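Local coordinates for extracellular solute-binding protein (PDB 3PU5), which probably binds a small solute, perhaps a polyamine, outside the cytoplasmic membrane and hands it to an ABC-type importer, at residues S111-I122 and L202-W213; D214-D222 and E288-S296. All blocks are in the same frame, centred on the assembly; numbering follows the deposited sequence.

Contact 1 (S111-I122 and L202-W213); sequences SSVGIAYRPDKI and LTSGEGAIGPGW
An antiparallel strand pair in the sheet of one lobe of this putative solute-binding protein joins strand 111-117 to strand 209-213, their short axes at 134°. Gly114 and Gly212 exchange two backbone hydrogen bonds, as do Ala116 and Gly210; the shortest, Ala116 N to Gly210 O, is 2.8 Å. Between and beyond these lie the non-hydrogen-bonded pairs Val113-Trp213, Ile115-Pro211 and Tyr117-Ile209. Val113 and Trp213 run alongside each other, and CG2 of the valine rests over one face of the indole toward its rim, 3.4 Å from Trp213 NE1. NE1 donates to a water, 2.9 Å away in the ring plane, which is also hydrogen-bonded to Ser111 OG. Ala116 CB meets Leu202 CD1 at 3.5 Å, tight for two carbons. At the far end Arg118 N continues the ladder to Ala208 O. The arginine side chain bends at chi3 (69°), and NH2 reaches Leu202 O at 2.8 Å within the carbonyl plane, the oxygen lying in the guanidinium plane; Gly205 N shares this acceptor at the end of helix 197-204. NE and NH1 grip the two carboxylate oxygens of Asp120 side-on, so three nitrogens fix the guanidinium's rotation. The Ile122 and Ile209 side chains cross at about a right angle, Ile122 CD1 3.6 Å from Ile209 CB. Strand 111-117 also pairs with 229-231 and 238-246, a central place consistent with the type 2 periplasmic-binding-protein fold.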
ATOM      1  N   SER A 111      -3.484  -0.298   0.746  1.00 10.85           N
ATOM      2  CA  SER A 111      -3.790   0.782   1.685  1.00 10.38           C
ATOM      3  C   SER A 111      -3.616   2.092   0.939  1.00  9.90           C
ATOM      4  O   SER A 111      -2.766   2.184   0.047  1.00  8.81           O
ATOM      5  CB  SER A 111      -2.891   0.728   2.927  1.00 13.13           C
ATOM      6  OG  SER A 111      -1.541   0.975   2.594  1.00 16.60           O
ATOM      7  N   SER A 112      -4.427   3.094   1.285  1.00  9.54           N
ATOM      8  CA  SER A 112      -4.567   4.284   0.447  1.00  8.61           C
ATOM      9  C   SER A 112      -4.254   5.585   1.168  1.00  9.06           C
ATOM     10  O   SER A 112      -4.835   5.874   2.218  1.00  8.36           O
ATOM     11  CB  SER A 112      -5.997   4.375  -0.109  1.00  8.84           C
ATOM     12  OG  SER A 112      -6.333   3.202  -0.807  1.00  8.66           O
ATOM     13  N   VAL A 113      -3.353   6.373   0.590  1.00  8.86           N
ATOM     14  CA  VAL A 113      -3.086   7.706   1.100  1.00  8.57           C
ATOM     15  C   VAL A 113      -4.112   8.692   0.551  1.00  9.80           C
ATOM     16  O   VAL A 113      -4.263   8.845  -0.668  1.00  8.72           O
ATOM     17  CB  VAL A 113      -1.669   8.193   0.759  1.00  8.97           C
ATOM     18  CG1 VAL A 113      -1.437   9.591   1.348  1.00  7.49           C
ATOM     19  CG2 VAL A 113      -0.631   7.209   1.300  1.00  8.82           C
ATOM     20  N   GLY A 114      -4.835   9.331   1.465  1.00  7.97           N
ATOM     21  CA  GLY A 114      -5.754  10.386   1.114  1.00  8.92           C
ATOM     22  C   GLY A 114      -5.392  11.591   1.958  1.00 10.31           C
ATOM     23  O   GLY A 114      -4.222  11.779   2.307  1.00  8.63           O
ATOM     24  N   ILE A 115      -6.394  12.393   2.295  1.00  9.18           N
ATOM     25  CA  ILE A 115      -6.180  13.584   3.113  1.00  8.66           C
ATOM     26  C   ILE A 115      -6.917  13.444   4.443  1.00 11.26           C
ATOM     27  O   ILE A 115      -8.148  13.329   4.467  1.00 10.47           O
ATOM     28  CB  ILE A 115      -6.668  14.837   2.384  1.00  8.81           C
ATOM     29  CG1 ILE A 115      -5.954  14.962   1.033  1.00 10.20           C
ATOM     30  CG2 ILE A 115      -6.448  16.092   3.247  1.00  9.33           C
ATOM     31  CD1 ILE A 115      -6.807  15.587  -0.065  1.00 10.86           C
ATOM     32  N   ALA A 116      -6.164  13.425   5.542  1.00  8.82           N
ATOM     33  CA  ALA A 116      -6.759  13.313   6.870  1.00  9.20           C
ATOM     34  C   ALA A 116      -6.828  14.678   7.548  1.00  9.25           C
ATOM     35  O   ALA A 116      -5.914  15.491   7.409  1.00  8.64           O
ATOM     36  CB  ALA A 116      -5.969  12.317   7.724  1.00  7.38           C
ATOM     37  N   TYR A 117      -7.903  14.935   8.287  1.00  9.65           N
ATOM     38  CA  TYR A 117      -8.097  16.261   8.870  1.00 10.64           C
ATOM     39  C   TYR A 117      -8.981  16.254  10.131  1.00 11.73           C
ATOM     40  O   TYR A 117      -9.632  15.259  10.449  1.00 11.69           O
ATOM     41  CB  TYR A 117      -8.682  17.221   7.820  1.00 10.06           C
ATOM     42  CG  TYR A 117     -10.156  16.978   7.534  1.00 12.63           C
ATOM     43  CD1 TYR A 117     -10.566  16.000   6.630  1.00 12.89           C
ATOM     44  CD2 TYR A 117     -11.137  17.724   8.178  1.00 13.89           C
ATOM     45  CE1 TYR A 117     -11.923  15.766   6.381  1.00 12.07           C
ATOM     46  CE2 TYR A 117     -12.487  17.499   7.943  1.00 13.93           C
ATOM     47  CZ  TYR A 117     -12.872  16.527   7.047  1.00 14.96           C
ATOM     48  OH  TYR A 117     -14.213  16.332   6.821  1.00 14.51           O
ATOM     49  N   ARG A 118      -8.983  17.381  10.840  1.00 12.61           N
ATOM     50  CA  ARG A 118      -9.852  17.594  11.993  1.00 13.24           C
ATOM     51  C   ARG A 118     -11.036  18.459  11.584  1.00 13.43           C
ATOM     52  O   ARG A 118     -10.860  19.630  11.244  1.00 14.29           O
ATOM     53  CB  ARG A 118      -9.085  18.313  13.101  1.00 14.85           C
ATOM     54  CG  ARG A 118      -8.160  17.433  13.916  1.00 14.22           C
ATOM     55  CD  ARG A 118      -7.573  18.223  15.073  1.00 20.61           C
ATOM     56  NE  ARG A 118      -8.580  18.568  16.076  1.00 22.72           N
ATOM     57  CZ  ARG A 118      -8.605  18.071  17.310  1.00 23.31           C
ATOM     58  NH1 ARG A 118      -9.560  18.438  18.158  1.00 19.04           N
ATOM     59  NH2 ARG A 118      -7.665  17.216  17.698  1.00 17.58           N
ATOM     60  N   PRO A 119     -12.251  17.892  11.599  1.00 13.77           N
ATOM     61  CA  PRO A 119     -13.414  18.696  11.203  1.00 13.22           C
ATOM     62  C   PRO A 119     -13.570  19.965  12.048  1.00 16.69           C
ATOM     63  O   PRO A 119     -14.120  20.951  11.564  1.00 17.33           O
ATOM     64  CB  PRO A 119     -14.596  17.751  11.446  1.00 14.61           C
ATOM     65  CG  PRO A 119     -13.997  16.357  11.304  1.00 16.13           C
ATOM     66  CD  PRO A 119     -12.595  16.478  11.850  1.00 13.32           C
ATOM     67  N   ASP A 120     -13.084  19.951  13.286  1.00 17.18           N
ATOM     68  CA  ASP A 120     -13.250  21.119  14.149  1.00 17.08           C
ATOM     69  C   ASP A 120     -12.282  22.246  13.795  1.00 20.51           C
ATOM     70  O   ASP A 120     -12.381  23.356  14.317  1.00 22.33           O
ATOM     71  CB  ASP A 120     -13.180  20.746  15.640  1.00 17.34           C
ATOM     72  CG  ASP A 120     -11.771  20.450  16.122  1.00 19.93           C
ATOM     73  OD1 ASP A 120     -11.613  20.230  17.344  1.00 23.30           O
ATOM     74  OD2 ASP A 120     -10.825  20.431  15.303  1.00 18.37           O
ATOM     75  N   LYS A 121     -11.362  21.961  12.881  1.00 17.17           N
ATOM     76  CA  LYS A 121     -10.441  22.979  12.406  1.00 17.36           C
ATOM     77  C   LYS A 121     -10.774  23.357  10.973  1.00 20.21           C
ATOM     78  O   LYS A 121     -10.535  24.484  10.538  1.00 20.19           O
ATOM     79  CB  LYS A 121      -9.005  22.473  12.519  1.00 18.68           C
ATOM     80  CG  LYS A 121      -8.373  22.765  13.880  1.00 19.69           C
ATOM     81  CD  LYS A 121      -7.454  23.981  13.783  1.00 29.05           C
ATOM     82  CE  LYS A 121      -7.556  24.902  14.996  1.00 36.45           C
ATOM     83  NZ  LYS A 121      -8.651  25.921  14.831  1.00 36.92           N
ATOM     84  N   ILE A 122     -11.349  22.400  10.251  1.00 18.43           N
ATOM     85  CA  ILE A 122     -11.656  22.560   8.840  1.00 18.75           C
ATOM     86  C   ILE A 122     -13.020  21.944   8.556  1.00 20.83           C
ATOM     87  O   ILE A 122     -13.136  20.758   8.243  1.00 19.59           O
ATOM     88  CB  ILE A 122     -10.580  21.880   7.985  1.00 18.62           C
ATOM     89  CG1 ILE A 122      -9.190  22.278   8.492  1.00 17.16           C
ATOM     90  CG2 ILE A 122     -10.759  22.235   6.523  1.00 20.14           C
ATOM     91  CD1 ILE A 122      -8.062  21.652   7.723  1.00 16.73           C
ATOM     92  N   LEU A 202      -2.961  14.729  14.330  1.00  9.46           N
ATOM     93  CA  LEU A 202      -4.349  15.191  14.281  1.00 12.73           C
ATOM     94  C   LEU A 202      -5.030  15.120  15.648  1.00 11.80           C
ATOM     95  O   LEU A 202      -5.655  16.089  16.071  1.00 12.42           O
ATOM     96  CB  LEU A 202      -5.169  14.401  13.249  1.00 10.54           C
ATOM     97  CG  LEU A 202      -4.782  14.683  11.792  1.00 11.12           C
ATOM     98  CD1 LEU A 202      -5.488  13.721  10.851  1.00  9.90           C
ATOM     99  CD2 LEU A 202      -5.054  16.139  11.405  1.00 10.05           C
ATOM    100  N   THR A 203      -4.908  13.976  16.322  1.00 12.63           N
ATOM    101  CA  THR A 203      -5.607  13.760  17.599  1.00 15.40           C
ATOM    102  C   THR A 203      -5.013  14.539  18.774  1.00 15.65           C
ATOM    103  O   THR A 203      -5.706  14.819  19.752  1.00 16.53           O
ATOM    104  CB  THR A 203      -5.696  12.268  17.979  1.00 13.21           C
ATOM    105  OG1 THR A 203      -4.381  11.729  18.132  1.00 13.72           O
ATOM    106  CG2 THR A 203      -6.444  11.485  16.920  1.00 12.79           C
ATOM    107  N   SER A 204      -3.737  14.898  18.669  1.00 13.71           N
ATOM    108  CA  SER A 204      -3.077  15.691  19.694  1.00 12.41           C
ATOM    109  C   SER A 204      -3.504  17.141  19.584  1.00 16.78           C
ATOM    110  O   SER A 204      -3.341  17.918  20.525  1.00 16.68           O
ATOM    111  CB  SER A 204      -1.557  15.600  19.551  1.00 14.86           C
ATOM    112  OG  SER A 204      -1.095  16.291  18.400  1.00 14.50           O
ATOM    113  N   GLY A 205      -4.044  17.493  18.421  1.00 16.94           N
ATOM    114  CA  GLY A 205      -4.407  18.863  18.121  1.00 16.32           C
ATOM    115  C   GLY A 205      -3.283  19.657  17.479  1.00 16.60           C
ATOM    116  O   GLY A 205      -3.489  20.802  17.083  1.00 19.42           O
ATOM    117  N   GLU A 206      -2.089  19.073  17.381  1.00 16.41           N
ATOM    118  CA  GLU A 206      -0.960  19.811  16.814  1.00 19.43           C
ATOM    119  C   GLU A 206      -1.161  20.091  15.320  1.00 20.31           C
ATOM    120  O   GLU A 206      -0.860  21.184  14.831  1.00 18.68           O
ATOM    121  CB  GLU A 206       0.392  19.117  17.068  1.00 22.30           C
ATOM    122  CG  GLU A 206       1.581  20.037  16.741  1.00 24.62           C
ATOM    123  CD  GLU A 206       2.960  19.452  17.063  1.00 30.37           C
ATOM    124  OE1 GLU A 206       3.112  18.211  17.143  1.00 30.85           O
ATOM    125  OE2 GLU A 206       3.911  20.252  17.214  1.00 35.37           O
ATOM    126  N   GLY A 207      -1.689  19.110  14.601  1.00 15.47           N
ATOM    127  CA  GLY A 207      -1.895  19.257  13.174  1.00 12.88           C
ATOM    128  C   GLY A 207      -3.368  19.372  12.830  1.00 15.80           C
ATOM    129  O   GLY A 207      -4.223  18.881  13.574  1.00 15.35           O
ATOM    130  N   ALA A 208      -3.670  20.030  11.712  1.00 12.00           N
ATOM    131  CA  ALA A 208      -5.058  20.210  11.293  1.00 12.00           C
ATOM    132  C   ALA A 208      -5.391  19.347  10.082  1.00 10.44           C
ATOM    133  O   ALA A 208      -6.523  18.901   9.929  1.00  8.82           O
ATOM    134  CB  ALA A 208      -5.342  21.684  10.994  1.00 11.50           C
ATOM    135  N   ILE A 209      -4.396  19.109   9.228  1.00  9.43           N
ATOM    136  CA  ILE A 209      -4.621  18.422   7.966  1.00  7.83           C
ATOM    137  C   ILE A 209      -3.296  17.974   7.344  1.00  8.75           C
ATOM    138  O   ILE A 209      -2.252  18.574   7.582  1.00  8.26           O
ATOM    139  CB  ILE A 209      -5.381  19.358   6.997  1.00  9.58           C
ATOM    140  CG1 ILE A 209      -5.823  18.630   5.721  1.00  9.13           C
ATOM    141  CG2 ILE A 209      -4.549  20.608   6.668  1.00  8.71           C
ATOM    142  CD1 ILE A 209      -6.864  19.403   4.935  1.00  6.93           C
ATOM    143  N   GLY A 210      -3.342  16.917   6.549  1.00  8.61           N
ATOM    144  CA  GLY A 210      -2.167  16.426   5.862  1.00  8.61           C
ATOM    145  C   GLY A 210      -2.468  15.042   5.335  1.00  8.91           C
ATOM    146  O   GLY A 210      -3.556  14.522   5.576  1.00  8.75           O
ATOM    147  N   PRO A 211      -1.519  14.442   4.598  1.00  9.52           N
ATOM    148  CA  PRO A 211      -1.758  13.101   4.046  1.00 10.35           C
ATOM    149  C   PRO A 211      -1.845  12.037   5.141  1.00  9.92           C
ATOM    150  O   PRO A 211      -1.091  12.095   6.114  1.00  8.46           O
ATOM    151  CB  PRO A 211      -0.538  12.864   3.143  1.00 11.01           C
ATOM    152  CG  PRO A 211      -0.012  14.273   2.828  1.00  9.36           C
ATOM    153  CD  PRO A 211      -0.256  15.025   4.112  1.00  9.14           C
ATOM    154  N   GLY A 212      -2.764  11.089   4.978  1.00  9.58           N
ATOM    155  CA  GLY A 212      -2.961  10.030   5.947  1.00  8.76           C
ATOM    156  C   GLY A 212      -3.575   8.800   5.299  1.00 10.40           C
ATOM    157  O   GLY A 212      -4.129   8.870   4.192  1.00 10.55           O
ATOM    158  N   TRP A 213      -3.486   7.672   5.995  1.00  8.48           N
ATOM    159  CA  TRP A 213      -3.957   6.403   5.454  1.00  8.97           C
ATOM    160  C   TRP A 213      -5.426   6.179   5.762  1.00  9.87           C
ATOM    161  O   TRP A 213      -5.908   6.547   6.836  1.00  8.81           O
ATOM    162  CB  TRP A 213      -3.078   5.248   5.960  1.00  9.17           C
ATOM    163  CG  TRP A 213      -1.767   5.262   5.239  1.00 10.44           C
ATOM    164  CD1 TRP A 213      -1.437   4.544   4.129  1.00 10.07           C
ATOM    165  CD2 TRP A 213      -0.638   6.095   5.530  1.00  9.72           C
ATOM    166  NE1 TRP A 213      -0.166   4.860   3.720  1.00  9.96           N
ATOM    167  CE2 TRP A 213       0.348   5.812   4.566  1.00 10.18           C
ATOM    168  CE3 TRP A 213      -0.359   7.044   6.524  1.00 10.74           C
ATOM    169  CZ2 TRP A 213       1.587   6.443   4.557  1.00  9.68           C
ATOM    170  CZ3 TRP A 213       0.884   7.673   6.517  1.00 10.50           C
ATOM    171  CH2 TRP A 213       1.839   7.368   5.538  1.00 11.48           C
TER
HETATM  172  O   HOH W   1       0.147   3.328   1.228  1.00 12.38           O

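Contact 2 (D214-D222 and E288-S296); sequences DGRTFIAED and EKLKHRLPS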
ATOM      1  N   ASP A 214      -6.144   5.594   4.810  1.00  9.58           N
ATOM      2  CA  ASP A 214      -7.576   5.381   5.005  1.00  9.81           C
ATOM      3  C   ASP A 214      -7.865   4.524   6.237  1.00 10.50           C
ATOM      4  O   ASP A 214      -8.573   4.964   7.137  1.00 10.56           O
ATOM      5  CB  ASP A 214      -8.285   4.842   3.746  1.00  8.50           C
ATOM      6  CG  ASP A 214      -7.687   3.533   3.217  1.00  9.32           C
ATOM      7  OD1 ASP A 214      -6.483   3.243   3.426  1.00 11.87           O
ATOM      8  OD2 ASP A 214      -8.438   2.787   2.563  1.00  9.97           O
ATOM      9  N   GLY A 215      -7.307   3.317   6.285  1.00  9.18           N
ATOM     10  CA  GLY A 215      -7.582   2.405   7.385  1.00  9.55           C
ATOM     11  C   GLY A 215      -7.209   2.972   8.744  1.00 12.17           C
ATOM     12  O   GLY A 215      -8.007   2.965   9.686  1.00 10.85           O
ATOM     13  N   ARG A 216      -5.978   3.460   8.850  1.00 10.88           N
ATOM     14  CA  ARG A 216      -5.499   4.045  10.091  1.00 11.81           C
ATOM     15  C   ARG A 216      -6.404   5.174  10.565  1.00 12.63           C
ATOM     16  O   ARG A 216      -6.720   5.270  11.754  1.00 11.92           O
ATOM     17  CB  ARG A 216      -4.067   4.536   9.911  1.00 11.48           C
ATOM     18  CG  ARG A 216      -3.084   3.388   9.829  1.00 15.11           C
ATOM     19  CD  ARG A 216      -1.667   3.865   9.658  1.00 15.49           C
ATOM     20  NE  ARG A 216      -0.769   3.067  10.482  1.00 22.56           N
ATOM     21  CZ  ARG A 216       0.082   2.163  10.022  1.00 24.63           C
ATOM     22  NH1 ARG A 216       0.173   1.929   8.720  1.00 33.29           N
ATOM     23  NH2 ARG A 216       0.848   1.494  10.871  1.00 24.72           N
ATOM     24  N   THR A 217      -6.828   6.022   9.630  1.00 11.31           N
ATOM     25  CA  THR A 217      -7.664   7.161   9.981  1.00 11.44           C
ATOM     26  C   THR A 217      -9.068   6.684  10.380  1.00 13.45           C
ATOM     27  O   THR A 217      -9.672   7.243  11.306  1.00 13.14           O
ATOM     28  CB  THR A 217      -7.738   8.194   8.832  1.00 10.79           C
ATOM     29  OG1 THR A 217      -6.413   8.543   8.405  1.00 10.54           O
ATOM     30  CG2 THR A 217      -8.447   9.454   9.294  1.00 12.51           C
ATOM     31  N   PHE A 218      -9.574   5.642   9.708  1.00 10.42           N
ATOM     32  CA  PHE A 218     -10.903   5.103  10.028  1.00 12.03           C
ATOM     33  C   PHE A 218     -10.927   4.600  11.468  1.00 13.04           C
ATOM     34  O   PHE A 218     -11.868   4.862  12.212  1.00 14.04           O
ATOM     35  CB  PHE A 218     -11.321   3.957   9.085  1.00 11.57           C
ATOM     36  CG  PHE A 218     -11.445   4.350   7.627  1.00 10.94           C
ATOM     37  CD1 PHE A 218     -11.687   5.653   7.252  1.00  9.06           C
ATOM     38  CD2 PHE A 218     -11.355   3.380   6.633  1.00 10.93           C
ATOM     39  CE1 PHE A 218     -11.814   5.995   5.916  1.00  9.87           C
ATOM     40  CE2 PHE A 218     -11.473   3.706   5.296  1.00  9.99           C
ATOM     41  CZ  PHE A 218     -11.706   5.017   4.932  1.00 12.34           C
ATOM     42  N   ILE A 219      -9.881   3.875  11.852  1.00 13.41           N
ATOM     43  CA  ILE A 219      -9.756   3.363  13.212  1.00 13.90           C
ATOM     44  C   ILE A 219      -9.801   4.505  14.228  1.00 17.85           C
ATOM     45  O   ILE A 219     -10.537   4.439  15.217  1.00 17.85           O
ATOM     46  CB  ILE A 219      -8.473   2.531  13.370  1.00 15.15           C
ATOM     47  CG1 ILE A 219      -8.548   1.298  12.457  1.00 15.40           C
ATOM     48  CG2 ILE A 219      -8.261   2.123  14.837  1.00 14.12           C
ATOM     49  CD1 ILE A 219      -7.249   0.519  12.344  1.00 16.20           C
ATOM     50  N   ALA A 220      -9.029   5.559  13.969  1.00 15.64           N
ATOM     51  CA  ALA A 220      -9.018   6.737  14.832  1.00 15.87           C
ATOM     52  C   ALA A 220     -10.376   7.436  14.836  1.00 16.70           C
ATOM     53  O   ALA A 220     -10.865   7.850  15.888  1.00 17.43           O
ATOM     54  CB  ALA A 220      -7.914   7.714  14.406  1.00 13.97           C
ATOM     55  N   GLU A 221     -10.985   7.560  13.662  1.00 15.31           N
ATOM     56  CA  GLU A 221     -12.308   8.157  13.554  1.00 15.91           C
ATOM     57  C   GLU A 221     -13.318   7.410  14.430  1.00 17.12           C
ATOM     58  O   GLU A 221     -14.169   8.025  15.071  1.00 18.62           O
ATOM     59  CB  GLU A 221     -12.781   8.144  12.098  1.00 15.91           C
ATOM     60  CG  GLU A 221     -14.217   8.618  11.898  1.00 17.32           C
ATOM     61  CD  GLU A 221     -14.711   8.429  10.463  1.00 19.46           C
ATOM     62  OE1 GLU A 221     -14.024   7.745   9.671  1.00 15.45           O
ATOM     63  OE2 GLU A 221     -15.790   8.966  10.130  1.00 20.20           O
ATOM     64  N   ASP A 222     -13.226   6.082  14.441  1.00 16.85           N
ATOM     65  CA  ASP A 222     -14.182   5.254  15.174  1.00 20.17           C
ATOM     66  C   ASP A 222     -13.979   5.357  16.689  1.00 20.37           C
ATOM     67  O   ASP A 222     -14.940   5.455  17.446  1.00 22.47           O
ATOM     68  CB  ASP A 222     -14.076   3.785  14.749  1.00 18.59           C
ATOM     69  CG  ASP A 222     -14.597   3.535  13.331  1.00 18.90           C
ATOM     70  OD1 ASP A 222     -15.182   4.455  12.719  1.00 18.38           O
ATOM     71  OD2 ASP A 222     -14.422   2.405  12.833  1.00 20.04           O
ATOM     72  N   GLU A 288     -20.767  -2.824   6.693  1.00 17.99           N
ATOM     73  CA  GLU A 288     -21.153  -1.448   6.970  1.00 19.15           C
ATOM     74  C   GLU A 288     -19.988  -0.633   7.515  1.00 16.29           C
ATOM     75  O   GLU A 288     -19.957   0.579   7.369  1.00 16.52           O
ATOM     76  CB  GLU A 288     -22.307  -1.422   7.979  1.00 20.08           C
ATOM     77  CG  GLU A 288     -23.630  -1.909   7.420  1.00 19.69           C
ATOM     78  CD  GLU A 288     -24.287  -0.890   6.505  1.00 27.67           C
ATOM     79  OE1 GLU A 288     -24.146   0.329   6.757  1.00 25.18           O
ATOM     80  OE2 GLU A 288     -24.954  -1.309   5.534  1.00 26.48           O
ATOM     81  N   LYS A 289     -19.033  -1.307   8.148  1.00 19.53           N
ATOM     82  CA  LYS A 289     -17.889  -0.623   8.738  1.00 18.58           C
ATOM     83  C   LYS A 289     -17.017   0.076   7.694  1.00 17.68           C
ATOM     84  O   LYS A 289     -16.372   1.081   7.994  1.00 16.75           O
ATOM     85  CB  LYS A 289     -17.049  -1.601   9.567  1.00 20.87           C
ATOM     86  CG  LYS A 289     -16.225  -0.932  10.636  1.00 26.88           C
ATOM     87  CD  LYS A 289     -15.887  -1.898  11.767  1.00 35.16           C
ATOM     88  CE  LYS A 289     -14.927  -2.988  11.300  1.00 36.31           C
ATOM     89  NZ  LYS A 289     -14.439  -3.844  12.428  1.00 45.53           N
ATOM     90  N   LEU A 290     -17.018  -0.435   6.465  1.00 12.45           N
ATOM     91  CA  LEU A 290     -16.085   0.054   5.449  1.00 13.14           C
ATOM     92  C   LEU A 290     -16.739   0.464   4.133  1.00 14.01           C
ATOM     93  O   LEU A 290     -16.192   1.268   3.378  1.00 13.42           O
ATOM     94  CB  LEU A 290     -15.026  -1.016   5.184  1.00 12.27           C
ATOM     95  CG  LEU A 290     -14.079  -1.215   6.364  1.00 15.66           C
ATOM     96  CD1 LEU A 290     -13.295  -2.524   6.247  1.00 15.01           C
ATOM     97  CD2 LEU A 290     -13.148  -0.025   6.463  1.00 12.41           C
ATOM     98  N   LYS A 291     -17.901  -0.124   3.867  1.00 12.88           N
ATOM     99  CA  LYS A 291     -18.639   0.044   2.618  1.00 16.57           C
ATOM    100  C   LYS A 291     -18.736   1.503   2.170  1.00 16.86           C
ATOM    101  O   LYS A 291     -18.618   1.813   0.979  1.00 14.38           O
ATOM    102  CB  LYS A 291     -20.043  -0.531   2.822  1.00 17.68           C
ATOM    103  CG  LYS A 291     -20.981  -0.465   1.654  1.00 23.70           C
ATOM    104  CD  LYS A 291     -22.360  -0.947   2.120  1.00 26.96           C
ATOM    105  CE  LYS A 291     -23.234  -1.352   0.945  1.00 34.57           C
ATOM    106  NZ  LYS A 291     -23.348  -0.248  -0.047  1.00 41.39           N
ATOM    107  N   HIS A 292     -18.946   2.395   3.129  1.00 13.05           N
ATOM    108  CA  HIS A 292     -19.218   3.787   2.806  1.00 16.70           C
ATOM    109  C   HIS A 292     -17.979   4.687   2.748  1.00 17.63           C
ATOM    110  O   HIS A 292     -18.068   5.836   2.305  1.00 19.78           O
ATOM    111  CB  HIS A 292     -20.258   4.361   3.781  1.00 19.29           C
ATOM    112  CG  HIS A 292     -21.509   3.538   3.875  1.00 21.26           C
ATOM    113  ND1 HIS A 292     -22.372   3.372   2.809  1.00 22.46           N
ATOM    114  CD2 HIS A 292     -22.031   2.819   4.896  1.00 23.75           C
ATOM    115  CE1 HIS A 292     -23.374   2.591   3.174  1.00 23.74           C
ATOM    116  NE2 HIS A 292     -23.193   2.242   4.434  1.00 25.19           N
ATOM    117  N   ARG A 293     -16.827   4.185   3.177  1.00 13.17           N
ATOM    118  CA  ARG A 293     -15.653   5.056   3.278  1.00 14.49           C
ATOM    119  C   ARG A 293     -14.377   4.558   2.590  1.00 12.24           C
ATOM    120  O   ARG A 293     -13.554   5.364   2.148  1.00 12.39           O
ATOM    121  CB  ARG A 293     -15.384   5.450   4.740  1.00 15.21           C
ATOM    122  CG  ARG A 293     -15.394   4.296   5.717  1.00 13.45           C
ATOM    123  CD  ARG A 293     -15.383   4.796   7.151  1.00 13.68           C
ATOM    124  NE  ARG A 293     -15.366   3.681   8.092  1.00 13.86           N
ATOM    125  CZ  ARG A 293     -15.035   3.775   9.377  1.00 16.16           C
ATOM    126  NH1 ARG A 293     -14.679   4.942   9.894  1.00 13.95           N
ATOM    127  NH2 ARG A 293     -15.055   2.692  10.145  1.00 14.40           N
ATOM    128  N   LEU A 294     -14.205   3.245   2.508  1.00 11.62           N
ATOM    129  CA  LEU A 294     -13.083   2.687   1.779  1.00 11.75           C
ATOM    130  C   LEU A 294     -13.112   3.193   0.344  1.00 13.09           C
ATOM    131  O   LEU A 294     -14.153   3.147  -0.307  1.00 13.63           O
ATOM    132  CB  LEU A 294     -13.163   1.170   1.781  1.00 12.60           C
ATOM    133  CG  LEU A 294     -11.858   0.473   1.418  1.00 15.48           C
ATOM    134  CD1 LEU A 294     -10.922   0.562   2.600  1.00 15.68           C
ATOM    135  CD2 LEU A 294     -12.132  -0.976   1.050  1.00 17.58           C
ATOM    136  N   PRO A 295     -11.968   3.682  -0.160  1.00 12.89           N
ATOM    137  CA  PRO A 295     -11.968   4.181  -1.547  1.00 13.42           C
ATOM    138  C   PRO A 295     -12.200   3.030  -2.524  1.00 13.79           C
ATOM    139  O   PRO A 295     -11.714   1.919  -2.300  1.00 10.73           O
ATOM    140  CB  PRO A 295     -10.545   4.740  -1.722  1.00 11.64           C
ATOM    141  CG  PRO A 295      -9.716   3.931  -0.717  1.00 11.25           C
ATOM    142  CD  PRO A 295     -10.642   3.813   0.475  1.00  9.44           C
ATOM    143  N   SER A 296     -12.937   3.309  -3.593  1.00 12.55           N
ATOM    144  CA  SER A 296     -13.311   2.302  -4.576  1.00 12.53           C
ATOM    145  C   SER A 296     -12.097   1.665  -5.248  1.00 12.96           C
ATOM    146  O   SER A 296     -11.125   2.340  -5.578  1.00 10.90           O
ATOM    147  CB  SER A 296     -14.210   2.931  -5.647  1.00 13.69           C
ATOM    148  OG  SER A 296     -14.531   1.978  -6.640  1.00 18.96           O
TER
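Arg293 lies along Phe218, and its side chain touches helix 214-223 from CB to the guanidinium. CB sits over the rim of the ring, 3.7 Å from Phe218 CZ, on the face that CG and CD also cover. CG, set between the backbone N and the carbonyl carbon (chi1 48°), stands over the centre of the ring in a CH-pi contact, 3.9 Å from the centroid and 12° off the ring normal. From there the chain is extended, and CD lies 3.8 Å from Phe218 CD1. NE donates to Lys289 O, and NH2 donates to that oxygen too, so a carbonyl of the arginine's own segment holds one side of the guanidinium. Phe218 CB lies over a face of the group, whose plane is only modestly tilted from that of the ring. At the tip a salt-bridge network ties the loop between helices 265-275 and 305-322 to helix 214-223. NH2 meets Asp222 OD2 at 2.8 Å on its syn lone pair, nearly straight at 165°, while NH1 bonds to Asp222 OD1, completing an end-on grip. NH1 also donates to Glu221 OE1 at 2.9 Å, approaching from above that carboxylate's plane. Two carboxylates would be expected to stabilise the positive charge of the arginine. On the other face of the phenyl ring sits Asp214 O, toward the rim. Leu290 CD2 touches Phe218 CD2 at 3.9 Å, and Asp214 OD2 packs against Pro295 CD at 3.2 Å, with its OD1 bonded to Ser112 N.

In the fold
Contacts 1 and 2 have centres 14 Å apart and follow one another in the chain: strand 209-213 runs directly into helix 214-223, with Trp213 as the N-cap residue. Ser112 is the main meeting point: its O lies 2.9 Å from Asp214 N, a probable hydrogen bond, and its OG packs 3.5 Å from Pro295 CG. Thr217 OG1 approaches Ala116 CB at 3.9 Å, so the helix of contact 2 rests against strand 111-117 of contact 1. The strand pair is thereby linked to loop 288-296 both through the helix and directly, at Ser112 and Pro295. Both contacts are structural packing on the same side of the chain's centre, their own centres about 18 Å and 15 Å from it.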